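Afamin (Homo sapiens, PDB 6FAK) carries hydrophobic molecules in body fluids, binding vitamin E and keeping lipidated Wnt proteins soluble and active. Local coordinates at residues K108-L121 / L137-F151. Sequence-based numbering, arbitrary orientation.
Sequences KKSDVGFLPPFPTL and LLNHFLYEVARRNPF. With NA (sodium ion), chain F.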
loop_
_atom_site.group_PDB
_atom_site.type_symbol
_atom_site.label_atom_id
_atom_site.label_comp_id
_atom_site.label_asym_id
_atom_site.label_seq_id
_atom_site.Cartn_x
_atom_site.Cartn_y
_atom_site.Cartn_z
ATOM N N LYS A 108 -14.457 -5.826 5.233
ATOM C CA LYS A 108 -13.239 -6.276 4.531
ATOM C C LYS A 108 -12.195 -6.682 5.535
ATOM O O LYS A 108 -12.042 -6.011 6.566
ATOM C CB LYS A 108 -12.697 -5.171 3.607
ATOM C CG LYS A 108 -13.669 -4.910 2.476
ATOM C CD LYS A 108 -13.132 -3.912 1.478
ATOM C CE LYS A 108 -14.031 -3.762 0.259
ATOM N NZ LYS A 108 -13.257 -3.056 -0.787
ATOM N N LYS A 109 -11.481 -7.767 5.244
ATOM C CA LYS A 109 -10.365 -8.236 6.087
ATOM C C LYS A 109 -9.042 -8.079 5.369
ATOM O O LYS A 109 -8.849 -8.671 4.279
ATOM C CB LYS A 109 -10.549 -9.724 6.423
ATOM C CG LYS A 109 -11.772 -9.986 7.311
ATOM C CD LYS A 109 -12.860 -10.658 6.488
ATOM C CE LYS A 109 -14.220 -10.607 7.159
ATOM N NZ LYS A 109 -15.203 -10.928 6.127
ATOM N N SER A 110 -8.139 -7.304 5.977
ATOM C CA SER A 110 -6.743 -7.201 5.520
ATOM C C SER A 110 -6.003 -8.523 5.600
ATOM O O SER A 110 -5.253 -8.851 4.695
ATOM C CB SER A 110 -5.989 -6.150 6.355
ATOM O OG SER A 110 -6.451 -6.200 7.696
ATOM N N ASP A 111 -6.262 -9.302 6.652
ATOM C CA ASP A 111 -5.525 -10.570 6.900
ATOM C C ASP A 111 -6.259 -11.652 6.100
ATOM O O ASP A 111 -7.328 -12.080 6.490
ATOM C CB ASP A 111 -5.468 -10.890 8.421
ATOM C CG ASP A 111 -5.068 -12.362 8.724
ATOM O OD1 ASP A 111 -4.546 -13.076 7.863
ATOM O OD2 ASP A 111 -5.262 -12.802 9.852
ATOM N N VAL A 112 -5.739 -11.995 4.933
ATOM C CA VAL A 112 -6.399 -12.971 4.057
ATOM C C VAL A 112 -5.848 -14.398 4.277
ATOM O O VAL A 112 -5.997 -15.230 3.427
ATOM C CB VAL A 112 -6.417 -12.513 2.583
ATOM C CG1 VAL A 112 -7.211 -11.223 2.487
ATOM C CG2 VAL A 112 -5.017 -12.297 1.980
ATOM N N GLY A 113 -5.304 -14.673 5.466
ATOM C CA GLY A 113 -4.704 -15.975 5.805
ATOM C C GLY A 113 -5.756 -17.036 6.006
ATOM O O GLY A 113 -5.418 -18.223 6.014
ATOM N N PHE A 114 -7.020 -16.636 6.185
ATOM C CA PHE A 114 -8.151 -17.584 6.146
ATOM C C PHE A 114 -8.427 -18.243 4.763
ATOM O O PHE A 114 -9.239 -19.196 4.687
ATOM C CB PHE A 114 -9.447 -16.989 6.706
ATOM C CG PHE A 114 -10.002 -15.846 5.904
ATOM C CD1 PHE A 114 -10.914 -16.072 4.862
ATOM C CD2 PHE A 114 -9.574 -14.557 6.133
ATOM C CE1 PHE A 114 -11.405 -15.040 4.087
ATOM C CE2 PHE A 114 -10.083 -13.507 5.343
ATOM C CZ PHE A 114 -10.994 -13.754 4.340
ATOM N N LEU A 115 -7.823 -17.724 3.692
ATOM C CA LEU A 115 -7.957 -18.292 2.353
ATOM C C LEU A 115 -6.883 -19.338 2.090
ATOM O O LEU A 115 -5.769 -19.211 2.606
ATOM C CB LEU A 115 -7.868 -17.175 1.302
ATOM C CG LEU A 115 -9.115 -16.236 1.356
ATOM C CD1 LEU A 115 -9.019 -15.147 0.315
ATOM C CD2 LEU A 115 -10.444 -16.951 1.221
ATOM N N PRO A 116 -7.172 -20.341 1.233
ATOM C CA PRO A 116 -6.141 -21.298 0.857
ATOM C C PRO A 116 -4.998 -20.653 0.085
ATOM O O PRO A 116 -5.114 -19.504 -0.370
ATOM C CB PRO A 116 -6.882 -22.274 -0.070
ATOM C CG PRO A 116 -7.972 -21.491 -0.646
ATOM C CD PRO A 116 -8.387 -20.496 0.415
ATOM N N PRO A 117 -3.897 -21.390 -0.075
ATOM C CA PRO A 117 -2.843 -20.897 -0.955
ATOM C C PRO A 117 -3.442 -20.637 -2.355
ATOM O O PRO A 117 -4.333 -21.349 -2.789
ATOM C CB PRO A 117 -1.825 -22.054 -1.002
ATOM C CG PRO A 117 -2.225 -23.021 0.060
ATOM C CD PRO A 117 -3.677 -22.797 0.349
ATOM N N PHE A 118 -3.004 -19.585 -3.010
ATOM C CA PHE A 118 -3.539 -19.243 -4.338
ATOM C C PHE A 118 -3.607 -20.470 -5.261
ATOM O O PHE A 118 -2.582 -21.125 -5.456
ATOM C CB PHE A 118 -2.641 -18.181 -4.971
ATOM C CG PHE A 118 -3.292 -17.454 -6.081
ATOM C CD1 PHE A 118 -3.478 -18.067 -7.336
ATOM C CD2 PHE A 118 -3.766 -16.166 -5.884
ATOM C CE1 PHE A 118 -4.105 -17.387 -8.368
ATOM C CE2 PHE A 118 -4.385 -15.480 -6.925
ATOM C CZ PHE A 118 -4.554 -16.088 -8.165
ATOM N N PRO A 119 -4.789 -20.782 -5.852
ATOM C CA PRO A 119 -4.829 -22.026 -6.659
ATOM C C PRO A 119 -4.074 -21.910 -8.001
ATOM O O PRO A 119 -4.590 -21.327 -8.959
ATOM C CB PRO A 119 -6.331 -22.269 -6.894
ATOM C CG PRO A 119 -6.944 -20.919 -6.796
ATOM C CD PRO A 119 -6.079 -20.062 -5.890
ATOM N N THR A 120 -2.859 -22.442 -8.049
ATOM C CA THR A 120 -2.067 -22.446 -9.298
ATOM C C THR A 120 -2.505 -23.596 -10.220
ATOM O O THR A 120 -2.553 -24.734 -9.790
ATOM C CB THR A 120 -0.551 -22.603 -9.037
ATOM O OG1 THR A 120 -0.153 -21.779 -7.935
ATOM C CG2 THR A 120 0.253 -22.213 -10.290
ATOM N N LEU A 121 -2.814 -23.284 -11.478
ATOM C CA LEU A 121 -3.119 -24.297 -12.476
ATOM C C LEU A 121 -1.841 -24.919 -12.999
ATOM O O LEU A 121 -0.781 -24.285 -13.047
ATOM C CB LEU A 121 -3.881 -23.706 -13.668
ATOM C CG LEU A 121 -5.295 -23.191 -13.403
ATOM C CD1 LEU A 121 -5.712 -22.182 -14.467
ATOM C CD2 LEU A 121 -6.282 -24.347 -13.315
ATOM N N LEU A 137 -11.400 -18.289 -17.381
ATOM C CA LEU A 137 -10.084 -18.246 -16.760
ATOM C C LEU A 137 -9.855 -16.895 -16.141
ATOM O O LEU A 137 -9.381 -16.804 -15.026
ATOM C CB LEU A 137 -8.980 -18.522 -17.776
ATOM C CG LEU A 137 -7.569 -18.629 -17.176
ATOM C CD1 LEU A 137 -7.295 -20.059 -16.740
ATOM C CD2 LEU A 137 -6.506 -18.136 -18.147
ATOM N N LEU A 138 -10.139 -15.849 -16.888
ATOM C CA LEU A 138 -9.966 -14.504 -16.407
ATOM C C LEU A 138 -10.956 -14.211 -15.268
ATOM O O LEU A 138 -10.592 -13.523 -14.326
ATOM C CB LEU A 138 -10.110 -13.490 -17.550
ATOM C CG LEU A 138 -9.446 -12.110 -17.372
ATOM C CD1 LEU A 138 -8.547 -11.754 -18.549
ATOM C CD2 LEU A 138 -10.467 -11.003 -17.138
ATOM N N ASN A 139 -12.193 -14.711 -15.367
ATOM C CA ASN A 139 -13.171 -14.563 -14.292
ATOM C C ASN A 139 -12.657 -15.173 -12.987
ATOM O O ASN A 139 -12.702 -14.517 -11.965
ATOM C CB ASN A 139 -14.528 -15.165 -14.627
ATOM C CG ASN A 139 -15.363 -14.288 -15.559
ATOM O OD1 ASN A 139 -15.064 -13.116 -15.771
ATOM N ND2 ASN A 139 -16.427 -14.869 -16.118
ATOM N N HIS A 140 -12.140 -16.400 -13.042
ATOM C CA HIS A 140 -11.625 -17.073 -11.840
ATOM C C HIS A 140 -10.346 -16.409 -11.304
ATOM O O HIS A 140 -10.197 -16.220 -10.084
ATOM C CB HIS A 140 -11.422 -18.578 -12.083
ATOM C CG HIS A 140 -11.212 -19.367 -10.824
ATOM N ND1 HIS A 140 -12.202 -20.121 -10.237
ATOM C CD2 HIS A 140 -10.121 -19.506 -10.035
ATOM C CE1 HIS A 140 -11.732 -20.684 -9.138
ATOM N NE2 HIS A 140 -10.470 -20.332 -8.997
ATOM N N PHE A 141 -9.441 -16.011 -12.200
ATOM C CA PHE A 141 -8.236 -15.215 -11.805
ATOM C C PHE A 141 -8.580 -13.935 -11.001
ATOM O O PHE A 141 -8.022 -13.694 -9.933
ATOM C CB PHE A 141 -7.447 -14.799 -13.067
ATOM C CG PHE A 141 -6.367 -13.770 -12.812
ATOM C CD1 PHE A 141 -5.114 -14.157 -12.342
ATOM C CD2 PHE A 141 -6.612 -12.425 -13.029
ATOM C CE1 PHE A 141 -4.135 -13.223 -12.084
ATOM C CE2 PHE A 141 -5.640 -11.483 -12.789
ATOM C CZ PHE A 141 -4.404 -11.894 -12.311
ATOM N N LEU A 142 -9.501 -13.148 -11.549
ATOM C CA LEU A 142 -9.945 -11.927 -10.991
ATOM C C LEU A 142 -10.647 -12.116 -9.625
ATOM O O LEU A 142 -10.392 -11.356 -8.696
ATOM C CB LEU A 142 -10.858 -11.231 -11.983
ATOM C CG LEU A 142 -10.932 -9.734 -12.121
ATOM C CD1 LEU A 142 -9.586 -9.052 -11.952
ATOM C CD2 LEU A 142 -11.539 -9.389 -13.492
ATOM N N TYR A 143 -11.539 -13.104 -9.533
ATOM C CA TYR A 143 -12.056 -13.575 -8.245
ATOM C C TYR A 143 -10.955 -13.849 -7.223
ATOM O O TYR A 143 -11.036 -13.380 -6.080
ATOM C CB TYR A 143 -12.908 -14.826 -8.464
ATOM C CG TYR A 143 -13.263 -15.650 -7.280
ATOM C CD1 TYR A 143 -14.218 -15.219 -6.377
ATOM C CD2 TYR A 143 -12.696 -16.914 -7.084
ATOM C CE1 TYR A 143 -14.567 -15.987 -5.272
ATOM C CE2 TYR A 143 -13.053 -17.707 -5.995
ATOM C CZ TYR A 143 -14.009 -17.245 -5.110
ATOM O OH TYR A 143 -14.377 -18.018 -4.055
ATOM N N GLU A 144 -9.952 -14.640 -7.609
ATOM C CA GLU A 144 -8.952 -15.115 -6.672
ATOM C C GLU A 144 -8.036 -13.969 -6.248
ATOM O O GLU A 144 -7.680 -13.851 -5.040
ATOM C CB GLU A 144 -8.153 -16.311 -7.230
ATOM C CG GLU A 144 -8.966 -17.611 -7.504
ATOM C CD GLU A 144 -9.532 -18.333 -6.284
ATOM O OE1 GLU A 144 -9.308 -17.890 -5.140
ATOM O OE2 GLU A 144 -10.221 -19.386 -6.479
ATOM N N VAL A 145 -7.735 -13.072 -7.184
ATOM C CA VAL A 145 -6.925 -11.892 -6.877
ATOM C C VAL A 145 -7.662 -10.889 -5.981
ATOM O O VAL A 145 -7.124 -10.427 -4.970
ATOM C CB VAL A 145 -6.360 -11.252 -8.165
ATOM C CG1 VAL A 145 -5.542 -10.025 -7.818
ATOM C CG2 VAL A 145 -5.412 -12.245 -8.852
ATOM N N ALA A 146 -8.916 -10.579 -6.307
ATOM C CA ALA A 146 -9.663 -9.549 -5.590
ATOM C C ALA A 146 -9.972 -9.911 -4.129
ATOM O O ALA A 146 -9.821 -9.091 -3.244
ATOM C CB ALA A 146 -10.940 -9.230 -6.319
ATOM N N ARG A 147 -10.337 -11.165 -3.871
ATOM C CA ARG A 147 -10.598 -11.596 -2.489
ATOM C C ARG A 147 -9.353 -11.563 -1.632
ATOM O O ARG A 147 -9.459 -11.351 -0.420
ATOM C CB ARG A 147 -11.294 -12.983 -2.436
ATOM C CG ARG A 147 -10.465 -14.148 -2.980
ATOM C CD ARG A 147 -11.355 -15.304 -3.479
ATOM N NE ARG A 147 -12.214 -15.803 -2.399
ATOM C CZ ARG A 147 -12.178 -17.012 -1.862
ATOM N NH1 ARG A 147 -11.336 -17.934 -2.334
ATOM N NH2 ARG A 147 -12.980 -17.304 -0.845
ATOM N N ARG A 148 -8.184 -11.695 -2.266
ATOM C CA ARG A 148 -6.904 -11.604 -1.547
ATOM C C ARG A 148 -6.332 -10.188 -1.485
ATOM O O ARG A 148 -5.365 -9.974 -0.776
ATOM C CB ARG A 148 -5.869 -12.543 -2.155
ATOM C CG ARG A 148 -6.126 -14.029 -1.837
ATOM C CD ARG A 148 -5.294 -14.970 -2.733
ATOM N NE ARG A 148 -5.574 -16.377 -2.397
ATOM C CZ ARG A 148 -6.606 -17.070 -2.833
ATOM N NH1 ARG A 148 -7.445 -16.546 -3.735
ATOM N NH2 ARG A 148 -6.825 -18.303 -2.364
ATOM N N ASN A 149 -6.948 -9.247 -2.190
ATOM C CA ASN A 149 -6.481 -7.850 -2.286
ATOM C C ASN A 149 -7.715 -6.943 -2.156
ATOM O O ASN A 149 -8.098 -6.256 -3.113
ATOM C CB ASN A 149 -5.720 -7.625 -3.623
ATOM C CG ASN A 149 -4.453 -8.412 -3.696
ATOM O OD1 ASN A 149 -3.450 -7.962 -3.194
ATOM N ND2 ASN A 149 -4.503 -9.644 -4.274
ATOM N N PRO A 150 -8.360 -6.953 -0.984
ATOM C CA PRO A 150 -9.689 -6.360 -0.889
ATOM C C PRO A 150 -9.734 -4.848 -1.000
ATOM O O PRO A 150 -10.826 -4.330 -1.171
ATOM C CB PRO A 150 -10.134 -6.721 0.543
ATOM C CG PRO A 150 -8.875 -7.018 1.284
ATOM C CD PRO A 150 -7.953 -7.597 0.270
ATOM N N PHE A 151 -8.575 -4.176 -0.855
ATOM C CA PHE A 151 -8.541 -2.715 -0.894
ATOM C C PHE A 151 -8.003 -2.166 -2.197
ATOM O O PHE A 151 -8.045 -0.959 -2.372
ATOM C CB PHE A 151 -7.744 -2.171 0.263
ATOM C CG PHE A 151 -8.321 -2.538 1.589
ATOM C CD1 PHE A 151 -9.495 -1.964 2.002
ATOM C CD2 PHE A 151 -7.688 -3.469 2.414
ATOM C CE1 PHE A 151 -10.084 -2.319 3.172
ATOM C CE2 PHE A 151 -8.271 -3.817 3.603
ATOM C CZ PHE A 151 -9.460 -3.234 3.978
HETATM NA NA NA F . -4.510 -20.128 4.599
HETATM O O HOH W 1 -3.860 -17.093 -0.387
HETATM O O HOH W 2 -2.655 -19.487 3.295
#
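Arg-148 meets Pro-116 where the irregular connection 108-121, which joins helices 97-106 and 123-132 in the first domain of this albumin-family fold, runs along helix 134-148 and the residues that follow it.

Hydrogen bonding centres on the Arg-148 guanidinium. NH2 donates to Pro-116 O (2.9 Å, N-H...O 177°), which lies in the guanidinium plane although the donor sits above the carbonyl plane. Water 1 bridges NE to that same oxygen. On the helix side, NH1 donates to both Glu-144 O and Glu-144 OE1, the latter at 2.7 Å in a salt bridge, so bonds at NH2, NE and NH1 together hold the group in one rotation. A leucine in its place would probably leave Pro-116 O without its direct donor and Glu-144 OE1 without this salt-bridge partner, the bond from Arg-147 NH1 being weak. Farther along, Lys-108 NZ donates to Pro-150 O at 2.8 Å.

Van der Waals contacts flank these bonds. Phe-118 CG stands anti to the backbone N (chi1 -161°), bringing ring atom CZ to 3.7 Å from Glu-144 CB, while Val-145 CG2 meets the ring edge.

The Arg-147 guanidinium, whose NH2 bonds to Gln-35 O, has Leu-115 CD2 over one face and Tyr-143 OH over the opposite one.

Within the type I turn from Val-112 to Leu-115, Gly-113 O and Leu-115 O each bind the sodium ion at 2.5 Å, with water 2 a third ligand.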